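Local structure of small ribosomal subunit protein uS8 (Aquifex aeolicus, 3RF2) at residues K15-R20 and I96-L101. The protein binds 16S rRNA directly as a primary rRNA-binding protein and probably helps coordinate assembly of the platform of the 30S ribosomal subunit. Numbering follows the deposited sequence.
Sequences KNAIMR and IYLKYL. With SO4 (sulfate ion), chain D.
Leu-98 spreads its two methyl branches against the last turn of the helix, one toward Ala-17 and one toward Ile-18. Leu-98 CD1 lies 3.9 Å from Ala-17 CB. Leu-98 CD2 reaches Ile-18 CG1 at 4.0 Å, and Leu-98 CD1 is almost as near to that same carbon. The Leu-98 and Ile-18 side chains run at a slant to one another. In Ile-18, CG1 is anti to the carbonyl carbon (chi1 -73°), and this places the long branch against leucine while CG2 is left for Tyr-100.

Tyr-100, two residues further on, sends its ring out from the loop. The ring meets the helix mainly with its edge and its hydroxyl. Tyr-100 OH comes to 3.5 Å from Ile-18 CA. Ile-18 O sits near the ring plane, beside the edge, with Tyr-100 CE1 4.1 Å away. Tyr-100 CE1 also lies 4.3 Å from Ile-18 CG2, a looser apolar contact. No hydrogen bond joins the two segments. The tyrosine hydroxyl is instead hydrogen-bonded to the backbone carbonyl of Asp-22, just past the helix, which helps fix the ring beside the helix end.

Lys-15 belongs to another side of the helix and points away from the strand. Lys-15 NZ makes a weak hydrogen bond of 3.2 Å to O1 of a sulfate that probably came from the crystallisation liquor. Lys-15 NZ is also hydrogen-bonded to Asn-112 OD1, and Asn-112 ND2 is hydrogen-bonded to the same ion.

The contact packs the C-terminal end of helix 6-19 against the end of strand 93-98 and the loop that follows. That strand is the central one of a three-stranded antiparallel sheet, between 24-28 and 46-51. Ala-17 also touches Leu-25 on strand 24-28, and Ile-18 also touches Ser-108 and Ile-110 in a loop.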
ATOM      1  N   LYS A  15       7.965  -3.319   1.365  1.00 39.08           N
ATOM      2  CA  LYS A  15       9.352  -3.320   0.920  1.00 42.61           C
ATOM      3  C   LYS A  15      10.051  -4.645   1.227  1.00 46.13           C
ATOM      4  O   LYS A  15      10.805  -5.159   0.404  1.00 49.92           O
ATOM      5  CB  LYS A  15      10.129  -2.141   1.527  1.00 37.69           C
ATOM      6  CG  LYS A  15       9.912  -0.813   0.786  1.00 41.29           C
ATOM      7  CD  LYS A  15      10.279   0.410   1.655  1.00 41.87           C
ATOM      8  CE  LYS A  15      11.794   0.542   1.866  1.00 44.14           C
ATOM      9  NZ  LYS A  15      12.188   1.866   2.442  1.00 41.67           N
ATOM     10  N   ASN A  16       9.825  -5.184   2.415  1.00 45.08           N
ATOM     11  CA  ASN A  16      10.497  -6.421   2.798  1.00 47.68           C
ATOM     12  C   ASN A  16      10.041  -7.604   1.962  1.00 41.89           C
ATOM     13  O   ASN A  16      10.851  -8.424   1.535  1.00 38.67           O
ATOM     14  CB  ASN A  16      10.295  -6.709   4.278  1.00 51.44           C
ATOM     15  CG  ASN A  16      11.172  -5.845   5.149  1.00 53.81           C
ATOM     16  OD1 ASN A  16      12.214  -5.359   4.697  1.00 51.71           O
ATOM     17  ND2 ASN A  16      10.761  -5.647   6.402  1.00 54.85           N
ATOM     18  N   ALA A  17       8.735  -7.676   1.730  1.00 40.34           N
ATOM     19  CA  ALA A  17       8.171  -8.735   0.918  1.00 38.36           C
ATOM     20  C   ALA A  17       8.774  -8.651  -0.474  1.00 42.30           C
ATOM     21  O   ALA A  17       9.154  -9.662  -1.067  1.00 45.96           O
ATOM     22  CB  ALA A  17       6.655  -8.625   0.879  1.00 34.58           C
ATOM     23  N   ILE A  18       8.896  -7.438  -0.990  1.00 42.41           N
ATOM     24  CA  ILE A  18       9.544  -7.248  -2.281  1.00 42.44           C
ATOM     25  C   ILE A  18      10.974  -7.771  -2.264  1.00 43.13           C
ATOM     26  O   ILE A  18      11.415  -8.453  -3.188  1.00 43.23           O
ATOM     27  CB  ILE A  18       9.543  -5.779  -2.714  1.00 42.68           C
ATOM     28  CG1 ILE A  18       8.135  -5.351  -3.134  1.00 40.63           C
ATOM     29  CG2 ILE A  18      10.491  -5.570  -3.889  1.00 42.85           C
ATOM     30  CD1 ILE A  18       8.017  -3.874  -3.435  1.00 38.78           C
ATOM     31  N   MET A  19      11.706  -7.461  -1.212  1.00 46.84           N
ATOM     32  CA  MET A  19      13.092  -7.879  -1.174  1.00 50.47           C
ATOM     33  C   MET A  19      13.225  -9.387  -0.980  1.00 50.65           C
ATOM     34  O   MET A  19      14.248  -9.973  -1.315  1.00 51.84           O
ATOM     35  CB  MET A  19      13.886  -7.054  -0.162  1.00 51.95           C
ATOM     36  CG  MET A  19      14.104  -5.616  -0.673  1.00 52.79           C
ATOM     37  SD  MET A  19      15.053  -4.528   0.391  1.00 80.93           S
ATOM     38  CE  MET A  19      14.245  -4.815   1.959  1.00 46.01           C
ATOM     39  N   ARG A  20      12.163 -10.006  -0.476  1.00 48.88           N
ATOM     40  CA  ARG A  20      12.076 -11.454  -0.390  1.00 47.48           C
ATOM     41  C   ARG A  20      11.640 -12.090  -1.718  1.00 52.05           C
ATOM     42  O   ARG A  20      11.629 -13.320  -1.855  1.00 52.74           O
ATOM     43  CB  ARG A  20      11.078 -11.838   0.701  1.00 46.97           C
ATOM     44  CG  ARG A  20      11.671 -12.685   1.812  1.00 54.26           C
ATOM     45  CD  ARG A  20      11.043 -12.337   3.150  1.00 58.37           C
ATOM     46  NE  ARG A  20       9.604 -12.124   3.027  1.00 58.72           N
ATOM     47  CZ  ARG A  20       8.908 -11.254   3.758  1.00 59.00           C
ATOM     48  NH1 ARG A  20       9.515 -10.509   4.685  1.00 51.64           N
ATOM     49  NH2 ARG A  20       7.600 -11.133   3.557  1.00 60.79           N
ATOM     50  N   ILE A  96      -2.239  -7.993  -0.460  1.00 41.27           N
ATOM     51  CA  ILE A  96      -1.640  -7.175  -1.508  1.00 40.53           C
ATOM     52  C   ILE A  96      -0.849  -8.029  -2.485  1.00 43.31           C
ATOM     53  O   ILE A  96       0.032  -8.776  -2.069  1.00 43.70           O
ATOM     54  CB  ILE A  96      -0.698  -6.102  -0.934  1.00 40.64           C
ATOM     55  CG1 ILE A  96      -1.497  -5.081  -0.110  1.00 41.13           C
ATOM     56  CG2 ILE A  96       0.069  -5.431  -2.091  1.00 40.76           C
ATOM     57  CD1 ILE A  96      -0.679  -4.300   0.889  1.00 41.53           C
ATOM     58  N   TYR A  97      -1.153  -7.908  -3.779  1.00 39.26           N
ATOM     59  CA  TYR A  97      -0.428  -8.636  -4.810  1.00 38.66           C
ATOM     60  C   TYR A  97       0.667  -7.767  -5.408  1.00 39.96           C
ATOM     61  O   TYR A  97       0.389  -6.695  -5.950  1.00 42.17           O
ATOM     62  CB  TYR A  97      -1.382  -9.085  -5.920  1.00 39.91           C
ATOM     63  CG  TYR A  97      -2.404 -10.118  -5.485  1.00 43.53           C
ATOM     64  CD1 TYR A  97      -2.170 -11.477  -5.667  1.00 43.60           C
ATOM     65  CD2 TYR A  97      -3.603  -9.734  -4.907  1.00 45.19           C
ATOM     66  CE1 TYR A  97      -3.106 -12.427  -5.272  1.00 42.07           C
ATOM     67  CE2 TYR A  97      -4.537 -10.667  -4.517  1.00 43.89           C
ATOM     68  CZ  TYR A  97      -4.285 -12.010  -4.698  1.00 44.70           C
ATOM     69  OH  TYR A  97      -5.225 -12.936  -4.308  1.00 49.74           O
ATOM     70  N   LEU A  98       1.909  -8.225  -5.318  1.00 41.52           N
ATOM     71  CA  LEU A  98       3.045  -7.401  -5.732  1.00 43.27           C
ATOM     72  C   LEU A  98       3.319  -7.535  -7.211  1.00 39.71           C
ATOM     73  O   LEU A  98       3.046  -8.570  -7.816  1.00 41.80           O
ATOM     74  CB  LEU A  98       4.295  -7.762  -4.943  1.00 42.45           C
ATOM     75  CG  LEU A  98       4.192  -7.613  -3.431  1.00 41.56           C
ATOM     76  CD1 LEU A  98       5.328  -8.344  -2.746  1.00 42.17           C
ATOM     77  CD2 LEU A  98       4.175  -6.131  -3.036  1.00 42.62           C
ATOM     78  N   LYS A  99       3.863  -6.474  -7.793  1.00 27.38           N
ATOM     79  CA  LYS A  99       4.148  -6.443  -9.221  1.00 21.48           C
ATOM     80  C   LYS A  99       5.640  -6.412  -9.447  1.00 25.73           C
ATOM     81  O   LYS A  99       6.302  -5.479  -8.998  1.00 27.40           O
ATOM     82  CB  LYS A  99       3.569  -5.191  -9.873  1.00 21.09           C
ATOM     83  CG  LYS A  99       3.829  -5.140 -11.389  1.00 26.69           C
ATOM     84  CD  LYS A  99       3.315  -3.851 -12.025  1.00 32.63           C
ATOM     85  CE  LYS A  99       1.786  -3.874 -12.195  1.00 35.41           C
ATOM     86  NZ  LYS A  99       1.330  -5.026 -13.028  1.00 36.87           N
ATOM     87  N   TYR A 100       6.151  -7.424 -10.149  1.00 26.65           N
ATOM     88  CA  TYR A 100       7.501  -7.401 -10.708  1.00 29.63           C
ATOM     89  C   TYR A 100       7.429  -7.354 -12.231  1.00 32.55           C
ATOM     90  O   TYR A 100       6.447  -7.796 -12.815  1.00 31.30           O
ATOM     91  CB  TYR A 100       8.279  -8.637 -10.285  1.00 26.91           C
ATOM     92  CG  TYR A 100       8.260  -8.859  -8.800  1.00 27.59           C
ATOM     93  CD1 TYR A 100       9.307  -8.399  -8.003  1.00 26.14           C
ATOM     94  CD2 TYR A 100       7.193  -9.518  -8.191  1.00 26.77           C
ATOM     95  CE1 TYR A 100       9.300  -8.586  -6.646  1.00 24.59           C
ATOM     96  CE2 TYR A 100       7.167  -9.705  -6.817  1.00 27.69           C
ATOM     97  CZ  TYR A 100       8.230  -9.242  -6.059  1.00 27.93           C
ATOM     98  OH  TYR A 100       8.226  -9.435  -4.717  1.00 26.89           O
ATOM     99  N   LEU A 101       8.471  -6.826 -12.866  1.00 33.01           N
ATOM    100  CA  LEU A 101       8.505  -6.733 -14.318  1.00 39.02           C
ATOM    101  C   LEU A 101       8.920  -8.030 -15.006  1.00 39.82           C
ATOM    102  O   LEU A 101       8.409  -8.354 -16.079  1.00 41.42           O
ATOM    103  CB  LEU A 101       9.400  -5.578 -14.768  1.00 42.40           C
ATOM    104  CG  LEU A 101       8.619  -4.263 -14.673  1.00 44.10           C
ATOM    105  CD1 LEU A 101       8.823  -3.544 -13.327  1.00 39.83           C
ATOM    106  CD2 LEU A 101       8.947  -3.350 -15.834  1.00 49.59           C
TER
HETATM  107  S   SO4 D 171      15.983   2.815   2.091  1.00 94.15           S
HETATM  108  O1  SO4 D 171      14.818   3.621   1.737  1.00 94.52           O
HETATM  109  O2  SO4 D 171      16.206   2.891   3.532  1.00 96.78           O
HETATM  110  O3  SO4 D 171      17.145   3.310   1.354  1.00 89.61           O
HETATM  111  O4  SO4 D 171      15.721   1.419   1.765  1.00 95.29           O